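Local coordinates for protein lipoxygenase (Cyanothece sp., PDB 5EK8) that probably catalyses, with a non-heme iron, the insertion of both atoms of molecular oxygen into a lipid substrate, as in other lipoxygenases, at residues A[368-373]-A[560-565]; A[504-509]-A[513-518]. One frame throughout, in Å; residues are numbered along the deposited sequence.

In the fold
Interaction 1 joins two long helices, 337-377 and 549-574, its centre about 9 Å from the centre of the chain; these are the two helices that supply four of the five iron ligands, H359, H364, H570 and N574, the fifth being I668. Interaction 2 sits near the surface, its centre 24 Å from that of the chain, where the loop after helix 482-495 meets the edge strand 513-515 of an antiparallel sheet. The centres of interactions 1 and 2 are 25 Å apart, and the nearest atoms of interactions 1 and 2 about 11 Å apart. Interaction 2 comes between the two halves of interaction 1 along the chain. Helix 337-377 reaches both regions, since D353 touches I505 and M506.

Interaction 1: residues A[368-373]-A[560-565]; sequences EQYAVA and RHIIFH
Y370 lays one face of its ring against I562, and this pair carries most of the contact. CG1 of I562 stands 4.1 Å from the centroid of the Y370 ring and 22° off its normal, a CH-pi contact displaced toward the rim, while I562 CD1 is 3.7 Å from Y370 CD1. With CG anti to the carbonyl carbon (chi1 -68°), the ring face meets the extended ethyl branch of I562. A broad aromatic suits the place because it spans the 7.5 Å between Y370 CA and I562 CA. With an alanine here, the ethyl branch of I562 would probably lose its aromatic cover and a gap would open between the helices. Y370 OH makes a van der Waals approach of 4.2 Å to H561 CD2. H561 NE2 is hydrogen-bonded to Q366 OE1 on the helix of Y370, a polar link beside the apolar one. One turn along, H565 ND1 donates to H561 O over 3.0 Å, the oxygen in the H565 ring plane but the donor 37° above the carbonyl plane; H565 N shares this acceptor. Helices 337-377 and 549-574 are flanked by helix 482-495, whose L492 touches Y370, and helix 383-391, whose L387 touches I562.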
ATOM      1  N   GLU A 368       2.642   4.112   3.153  1.00 39.30           N
ATOM      2  CA  GLU A 368       2.098   4.248   4.504  1.00 37.46           C
ATOM      3  C   GLU A 368       2.691   5.455   5.239  1.00 41.14           C
ATOM      4  O   GLU A 368       1.987   6.136   5.983  1.00 42.57           O
ATOM      5  CB  GLU A 368       2.320   2.978   5.337  1.00 35.52           C
ATOM      6  CG  GLU A 368       1.912   3.158   6.803  1.00 38.41           C
ATOM      7  CD  GLU A 368       1.443   1.886   7.478  1.00 44.93           C
ATOM      8  OE1 GLU A 368       0.950   1.976   8.623  1.00 47.97           O
ATOM      9  OE2 GLU A 368       1.560   0.803   6.874  1.00 46.92           O
ATOM     10  N   GLN A 369       3.975   5.730   5.016  1.00 40.40           N
ATOM     11  CA  GLN A 369       4.646   6.837   5.698  1.00 34.83           C
ATOM     12  C   GLN A 369       4.033   8.171   5.280  1.00 35.88           C
ATOM     13  O   GLN A 369       3.793   9.061   6.115  1.00 40.56           O
ATOM     14  CB  GLN A 369       6.156   6.818   5.418  1.00 35.15           C
ATOM     15  CG  GLN A 369       6.574   7.056   3.977  1.00 36.75           C
ATOM     16  CD  GLN A 369       8.057   6.786   3.737  1.00 37.11           C
ATOM     17  OE1 GLN A 369       8.897   7.008   4.615  1.00 37.34           O
ATOM     18  NE2 GLN A 369       8.382   6.300   2.539  1.00 36.62           N
ATOM     19  N   TYR A 370       3.746   8.288   3.987  1.00 35.05           N
ATOM     20  CA  TYR A 370       3.095   9.470   3.458  1.00 31.58           C
ATOM     21  C   TYR A 370       1.686   9.580   3.998  1.00 37.55           C
ATOM     22  O   TYR A 370       1.214  10.678   4.276  1.00 43.41           O
ATOM     23  CB  TYR A 370       3.072   9.441   1.939  1.00 28.92           C
ATOM     24  CG  TYR A 370       4.432   9.589   1.321  1.00 35.08           C
ATOM     25  CD1 TYR A 370       5.080  10.824   1.306  1.00 40.45           C
ATOM     26  CD2 TYR A 370       5.070   8.502   0.746  1.00 38.57           C
ATOM     27  CE1 TYR A 370       6.333  10.968   0.737  1.00 40.54           C
ATOM     28  CE2 TYR A 370       6.319   8.632   0.179  1.00 45.48           C
ATOM     29  CZ  TYR A 370       6.945   9.866   0.176  1.00 42.35           C
ATOM     30  OH  TYR A 370       8.185   9.976  -0.402  1.00 43.01           O
ATOM     31  N   ALA A 371       1.012   8.443   4.144  1.00 39.94           N
ATOM     32  CA  ALA A 371      -0.328   8.438   4.727  1.00 47.00           C
ATOM     33  C   ALA A 371      -0.311   9.001   6.145  1.00 45.81           C
ATOM     34  O   ALA A 371      -0.981   9.998   6.441  1.00 50.40           O
ATOM     35  CB  ALA A 371      -0.908   7.033   4.725  1.00 50.97           C
ATOM     36  N   VAL A 372       0.468   8.364   7.012  1.00 39.10           N
ATOM     37  CA  VAL A 372       0.559   8.774   8.406  1.00 43.03           C
ATOM     38  C   VAL A 372       0.916  10.251   8.543  1.00 43.50           C
ATOM     39  O   VAL A 372       0.222  10.996   9.238  1.00 43.27           O
ATOM     40  CB  VAL A 372       1.593   7.934   9.174  1.00 42.56           C
ATOM     41  CG1 VAL A 372       1.714   8.434  10.598  1.00 41.25           C
ATOM     42  CG2 VAL A 372       1.196   6.457   9.153  1.00 42.65           C
ATOM     43  N   ALA A 373       1.981  10.678   7.866  1.00 46.27           N
ATOM     44  CA  ALA A 373       2.378  12.086   7.905  1.00 44.89           C
ATOM     45  C   ALA A 373       1.240  13.004   7.448  1.00 53.45           C
ATOM     46  O   ALA A 373       0.936  14.021   8.095  1.00 60.21           O
ATOM     47  CB  ALA A 373       3.603  12.307   7.050  1.00 40.74           C
ATOM     48  N   ARG A 560       2.784  14.312  -6.984  1.00 43.92           N
ATOM     49  CA  ARG A 560       2.819  13.451  -8.167  1.00 45.80           C
ATOM     50  C   ARG A 560       3.236  12.025  -7.813  1.00 48.56           C
ATOM     51  O   ARG A 560       2.617  11.054  -8.250  1.00 49.27           O
ATOM     52  CB  ARG A 560       3.781  14.006  -9.218  1.00 48.75           C
ATOM     53  CG  ARG A 560       3.211  15.102 -10.096  1.00 50.18           C
ATOM     54  CD  ARG A 560       4.155  15.401 -11.254  1.00 55.16           C
ATOM     55  NE  ARG A 560       5.442  15.941 -10.816  1.00 60.92           N
ATOM     56  CZ  ARG A 560       5.718  17.239 -10.718  1.00 63.37           C
ATOM     57  NH1 ARG A 560       4.797  18.143 -11.021  1.00 67.43           N
ATOM     58  NH2 ARG A 560       6.918  17.637 -10.317  1.00 59.99           N
ATOM     59  N   HIS A 561       4.298  11.914  -7.024  1.00 47.60           N
ATOM     60  CA  HIS A 561       4.826  10.624  -6.594  1.00 45.27           C
ATOM     61  C   HIS A 561       3.773   9.800  -5.840  1.00 46.77           C
ATOM     62  O   HIS A 561       3.445   8.662  -6.221  1.00 44.50           O
ATOM     63  CB  HIS A 561       6.060  10.850  -5.715  1.00 35.12           C
ATOM     64  CG  HIS A 561       6.853   9.612  -5.444  1.00 33.29           C
ATOM     65  ND1 HIS A 561       7.628   8.997  -6.405  1.00 33.25           N
ATOM     66  CD2 HIS A 561       6.999   8.875  -4.319  1.00 34.43           C
ATOM     67  CE1 HIS A 561       8.211   7.933  -5.884  1.00 32.93           C
ATOM     68  NE2 HIS A 561       7.849   7.838  -4.615  1.00 32.80           N
ATOM     69  N   ILE A 562       3.247  10.402  -4.775  1.00 45.77           N
ATOM     70  CA  ILE A 562       2.217   9.790  -3.945  1.00 43.70           C
ATOM     71  C   ILE A 562       1.031   9.319  -4.775  1.00 47.34           C
ATOM     72  O   ILE A 562       0.660   8.141  -4.735  1.00 46.22           O
ATOM     73  CB  ILE A 562       1.715  10.769  -2.865  1.00 42.38           C
ATOM     74  CG1 ILE A 562       2.836  11.095  -1.876  1.00 42.30           C
ATOM     75  CG2 ILE A 562       0.502  10.194  -2.137  1.00 42.39           C
ATOM     76  CD1 ILE A 562       2.509  12.248  -0.941  1.00 40.32           C
ATOM     77  N   ILE A 563       0.451  10.241  -5.540  1.00 47.60           N
ATOM     78  CA  ILE A 563      -0.718   9.922  -6.348  1.00 45.26           C
ATOM     79  C   ILE A 563      -0.407   8.806  -7.333  1.00 46.33           C
ATOM     80  O   ILE A 563      -1.208   7.890  -7.511  1.00 51.00           O
ATOM     81  CB  ILE A 563      -1.235  11.153  -7.116  1.00 43.02           C
ATOM     82  CG1 ILE A 563      -1.768  12.201  -6.139  1.00 40.09           C
ATOM     83  CG2 ILE A 563      -2.336  10.752  -8.082  1.00 38.98           C
ATOM     84  CD1 ILE A 563      -2.226  13.477  -6.802  1.00 36.27           C
ATOM     85  N   PHE A 564       0.769   8.866  -7.951  1.00 44.00           N
ATOM     86  CA  PHE A 564       1.145   7.855  -8.933  1.00 42.26           C
ATOM     87  C   PHE A 564       1.179   6.471  -8.323  1.00 43.20           C
ATOM     88  O   PHE A 564       0.634   5.524  -8.892  1.00 44.43           O
ATOM     89  CB  PHE A 564       2.503   8.155  -9.561  1.00 40.33           C
ATOM     90  CG  PHE A 564       2.909   7.161 -10.618  1.00 42.89           C
ATOM     91  CD1 PHE A 564       3.685   6.052 -10.299  1.00 46.91           C
ATOM     92  CD2 PHE A 564       2.502   7.330 -11.932  1.00 40.07           C
ATOM     93  CE1 PHE A 564       4.053   5.139 -11.273  1.00 47.81           C
ATOM     94  CE2 PHE A 564       2.871   6.422 -12.913  1.00 43.53           C
ATOM     95  CZ  PHE A 564       3.645   5.322 -12.581  1.00 46.75           C
ATOM     96  N   HIS A 565       1.817   6.344  -7.167  1.00 43.29           N
ATOM     97  CA  HIS A 565       1.972   5.012  -6.600  1.00 44.78           C
ATOM     98  C   HIS A 565       0.732   4.499  -5.873  1.00 46.96           C
ATOM     99  O   HIS A 565       0.533   3.291  -5.774  1.00 47.02           O
ATOM    100  CB  HIS A 565       3.187   4.982  -5.681  1.00 39.58           C
ATOM    101  CG  HIS A 565       4.479   5.049  -6.429  1.00 40.12           C
ATOM    102  ND1 HIS A 565       5.052   6.242  -6.820  1.00 42.01           N
ATOM    103  CD2 HIS A 565       5.282   4.072  -6.913  1.00 39.31           C
ATOM    104  CE1 HIS A 565       6.164   5.996  -7.486  1.00 41.44           C
ATOM    105  NE2 HIS A 565       6.327   4.687  -7.557  1.00 41.07           N
TER

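Interaction 2: residues A[504-509]-A[513-518]; sequences GIMANT and YEWYDT
N508 reaches across to strand 513-515 and touches all three residues, Y513 and E514 with its amide and W515 with its CB. N508 CB lies 3.8 Å from W515 NE1, meeting the indole obliquely at its N-H corner. CG is anti to the backbone N (chi1 -177°), which carries the amide past the indole to the strand backbone. There N508 ND2 donates to Y513 O at 2.6 Å; the carbonyl oxygen lies almost in the amide plane, whereas the donor stands 45° out of the carbonyl plane. N508 ND2 also makes a weak bond of 3.5 Å to E514 OE2, whose carboxylate is turned 63° from the amide. OD1 accepts from K264 NZ and D510 N, so asparagine suits the place by offering donor and acceptor on one short side chain.

Strand 513-515 is an edge of a six-stranded antiparallel sheet, pairing with strand 264-266, and E514 OE1 forms a salt bridge with K267. Residues 504-507 form a type I beta turn, closed by A507 N bonding G504 O at 3.3 Å. Glycine suits G504, where a CB would collide with the preceding carbonyl O. Within the turn, M506 O approaches W515 CZ2 at 3.4 Å. The wide indole of W515 reaches from N508 CB to M506, whose flexible chain, bent at chi2 and chi3, folds M506 CE to 4.2 Å from W515 CH2, crossing at about a right angle.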
ATOM      1  N   GLY A 504      21.791  -5.788  -2.440  1.00 55.21           N
ATOM      2  CA  GLY A 504      20.955  -6.963  -2.576  1.00 54.89           C
ATOM      3  C   GLY A 504      20.508  -7.198  -4.004  1.00 54.69           C
ATOM      4  O   GLY A 504      21.253  -6.944  -4.950  1.00 52.36           O
ATOM      5  N   ILE A 505      19.274  -7.670  -4.152  1.00 51.11           N
ATOM      6  CA  ILE A 505      18.762  -8.121  -5.442  1.00 51.60           C
ATOM      7  C   ILE A 505      18.567  -6.984  -6.452  1.00 53.58           C
ATOM      8  O   ILE A 505      18.651  -7.203  -7.662  1.00 54.54           O
ATOM      9  CB  ILE A 505      17.419  -8.888  -5.264  1.00 47.87           C
ATOM     10  CG1 ILE A 505      17.014  -9.573  -6.573  1.00 46.28           C
ATOM     11  CG2 ILE A 505      16.311  -7.970  -4.740  1.00 41.15           C
ATOM     12  CD1 ILE A 505      15.857 -10.506  -6.426  1.00 44.03           C
ATOM     13  N   MET A 506      18.326  -5.771  -5.964  1.00 52.55           N
ATOM     14  CA  MET A 506      18.052  -4.644  -6.856  1.00 49.59           C
ATOM     15  C   MET A 506      19.293  -3.801  -7.134  1.00 43.08           C
ATOM     16  O   MET A 506      19.200  -2.723  -7.724  1.00 36.25           O
ATOM     17  CB  MET A 506      16.940  -3.758  -6.283  1.00 51.77           C
ATOM     18  CG  MET A 506      15.583  -4.442  -6.206  1.00 56.17           C
ATOM     19  SD  MET A 506      15.203  -5.409  -7.679  1.00 66.36           S
ATOM     20  CE  MET A 506      15.166  -4.131  -8.933  1.00 39.09           C
ATOM     21  N   ALA A 507      20.452  -4.297  -6.717  1.00 45.44           N
ATOM     22  CA  ALA A 507      21.706  -3.606  -6.980  1.00 52.53           C
ATOM     23  C   ALA A 507      22.412  -4.247  -8.166  1.00 57.74           C
ATOM     24  O   ALA A 507      22.558  -5.466  -8.229  1.00 65.60           O
ATOM     25  CB  ALA A 507      22.599  -3.618  -5.745  1.00 49.90           C
ATOM     26  N   ASN A 508      22.834  -3.418  -9.114  1.00 55.02           N
ATOM     27  CA  ASN A 508      23.534  -3.898 -10.297  1.00 55.64           C
ATOM     28  C   ASN A 508      25.016  -4.136 -10.018  1.00 63.07           C
ATOM     29  O   ASN A 508      25.739  -3.231  -9.590  1.00 66.97           O
ATOM     30  CB  ASN A 508      23.362  -2.913 -11.452  1.00 54.00           C
ATOM     31  CG  ASN A 508      24.009  -3.398 -12.734  1.00 53.61           C
ATOM     32  OD1 ASN A 508      24.324  -4.579 -12.878  1.00 55.02           O
ATOM     33  ND2 ASN A 508      24.207  -2.484 -13.676  1.00 51.25           N
ATOM     34  N   THR A 509      25.461  -5.363 -10.265  1.00 64.93           N
ATOM     35  CA  THR A 509      26.845  -5.751 -10.025  1.00 66.15           C
ATOM     36  C   THR A 509      27.598  -5.833 -11.346  1.00 67.55           C
ATOM     37  O   THR A 509      28.822  -5.967 -11.375  1.00 73.74           O
ATOM     38  CB  THR A 509      26.934  -7.109  -9.299  1.00 69.03           C
ATOM     39  OG1 THR A 509      25.993  -7.141  -8.219  1.00 71.31           O
ATOM     40  CG2 THR A 509      28.335  -7.343  -8.749  1.00 71.18           C
ATOM     41  N   TYR A 513      26.597  -3.874 -18.004  1.00 58.29           N
ATOM     42  CA  TYR A 513      25.204  -3.457 -18.091  1.00 57.32           C
ATOM     43  C   TYR A 513      24.862  -2.333 -17.125  1.00 58.44           C
ATOM     44  O   TYR A 513      25.376  -2.279 -16.010  1.00 62.10           O
ATOM     45  CB  TYR A 513      24.281  -4.647 -17.831  1.00 49.92           C
ATOM     46  CG  TYR A 513      24.152  -5.601 -18.993  1.00 48.49           C
ATOM     47  CD1 TYR A 513      23.067  -5.518 -19.859  1.00 52.77           C
ATOM     48  CD2 TYR A 513      25.102  -6.588 -19.223  1.00 46.21           C
ATOM     49  CE1 TYR A 513      22.927  -6.387 -20.921  1.00 51.73           C
ATOM     50  CE2 TYR A 513      24.971  -7.468 -20.292  1.00 51.38           C
ATOM     51  CZ  TYR A 513      23.877  -7.359 -21.136  1.00 53.95           C
ATOM     52  OH  TYR A 513      23.723  -8.215 -22.203  1.00 58.85           O
ATOM     53  N   GLU A 514      23.982  -1.441 -17.567  1.00 55.66           N
ATOM     54  CA  GLU A 514      23.465  -0.381 -16.714  1.00 55.86           C
ATOM     55  C   GLU A 514      21.947  -0.354 -16.818  1.00 56.58           C
ATOM     56  O   GLU A 514      21.397  -0.823 -17.799  1.00 58.79           O
ATOM     57  CB  GLU A 514      24.051   0.974 -17.111  1.00 56.38           C
ATOM     58  CG  GLU A 514      24.174   1.934 -15.948  0.61 58.55           C
ATOM     59  CD  GLU A 514      24.949   1.327 -14.791  1.00 57.73           C
ATOM     60  OE1 GLU A 514      26.184   1.172 -14.922  1.00 59.58           O
ATOM     61  OE2 GLU A 514      24.315   0.993 -13.762  1.00 55.52           O
ATOM     62  N   TRP A 515      21.263   0.180 -15.813  1.00 54.15           N
ATOM     63  CA  TRP A 515      19.819   0.342 -15.920  1.00 52.82           C
ATOM     64  C   TRP A 515      19.496   1.223 -17.127  1.00 51.85           C
ATOM     65  O   TRP A 515      20.040   2.318 -17.264  1.00 59.83           O
ATOM     66  CB  TRP A 515      19.241   0.940 -14.640  1.00 53.42           C
ATOM     67  CG  TRP A 515      19.535   0.132 -13.407  1.00 54.51           C
ATOM     68  CD1 TRP A 515      20.437   0.432 -12.430  1.00 54.09           C
ATOM     69  CD2 TRP A 515      18.924  -1.107 -13.021  1.00 55.76           C
ATOM     70  NE1 TRP A 515      20.424  -0.540 -11.459  1.00 52.44           N
ATOM     71  CE2 TRP A 515      19.510  -1.499 -11.801  1.00 54.87           C
ATOM     72  CE3 TRP A 515      17.942  -1.923 -13.589  1.00 53.88           C
ATOM     73  CZ2 TRP A 515      19.142  -2.666 -11.136  1.00 57.11           C
ATOM     74  CZ3 TRP A 515      17.581  -3.084 -12.929  1.00 52.25           C
ATOM     75  CH2 TRP A 515      18.177  -3.443 -11.715  1.00 54.08           C
ATOM     76  N   TYR A 516      18.629   0.739 -18.007  1.00 45.64           N
ATOM     77  CA  TYR A 516      18.361   1.430 -19.262  1.00 47.64           C
ATOM     78  C   TYR A 516      17.690   2.780 -19.028  1.00 48.14           C
ATOM     79  O   TYR A 516      17.786   3.678 -19.861  1.00 50.16           O
ATOM     80  CB  TYR A 516      17.491   0.558 -20.175  1.00 49.66           C
ATOM     81  CG  TYR A 516      15.999   0.749 -19.986  1.00 47.95           C
ATOM     82  CD1 TYR A 516      15.272   1.564 -20.841  1.00 49.30           C
ATOM     83  CD2 TYR A 516      15.323   0.120 -18.951  1.00 46.88           C
ATOM     84  CE1 TYR A 516      13.912   1.747 -20.669  1.00 51.32           C
ATOM     85  CE2 TYR A 516      13.965   0.296 -18.773  1.00 48.30           C
ATOM     86  CZ  TYR A 516      13.264   1.110 -19.636  1.00 49.25           C
ATOM     87  OH  TYR A 516      11.911   1.292 -19.464  1.00 47.92           O
ATOM     88  N   ASP A 517      17.000   2.907 -17.899  1.00 49.85           N
ATOM     89  CA  ASP A 517      16.327   4.150 -17.530  1.00 53.14           C
ATOM     90  C   ASP A 517      16.542   4.397 -16.041  1.00 52.09           C
ATOM     91  O   ASP A 517      16.407   3.478 -15.236  1.00 56.15           O
ATOM     92  CB  ASP A 517      14.830   4.076 -17.862  1.00 54.49           C
ATOM     93  CG  ASP A 517      14.147   5.433 -17.813  1.00 54.44           C
ATOM     94  OD1 ASP A 517      13.778   5.881 -16.705  1.00 52.61           O
ATOM     95  OD2 ASP A 517      13.967   6.046 -18.888  1.00 56.17           O
ATOM     96  N   THR A 518      16.878   5.626 -15.667  1.00 49.08           N
ATOM     97  CA  THR A 518      17.252   5.900 -14.280  1.00 52.91           C
ATOM     98  C   THR A 518      16.271   6.794 -13.532  1.00 51.57           C
ATOM     99  O   THR A 518      16.486   7.109 -12.362  1.00 53.11           O
ATOM    100  CB  THR A 518      18.652   6.550 -14.198  1.00 56.88           C
ATOM    101  OG1 THR A 518      18.750   7.610 -15.158  1.00 60.49           O
ATOM    102  CG2 THR A 518      19.734   5.519 -14.473  1.00 56.39           C
TER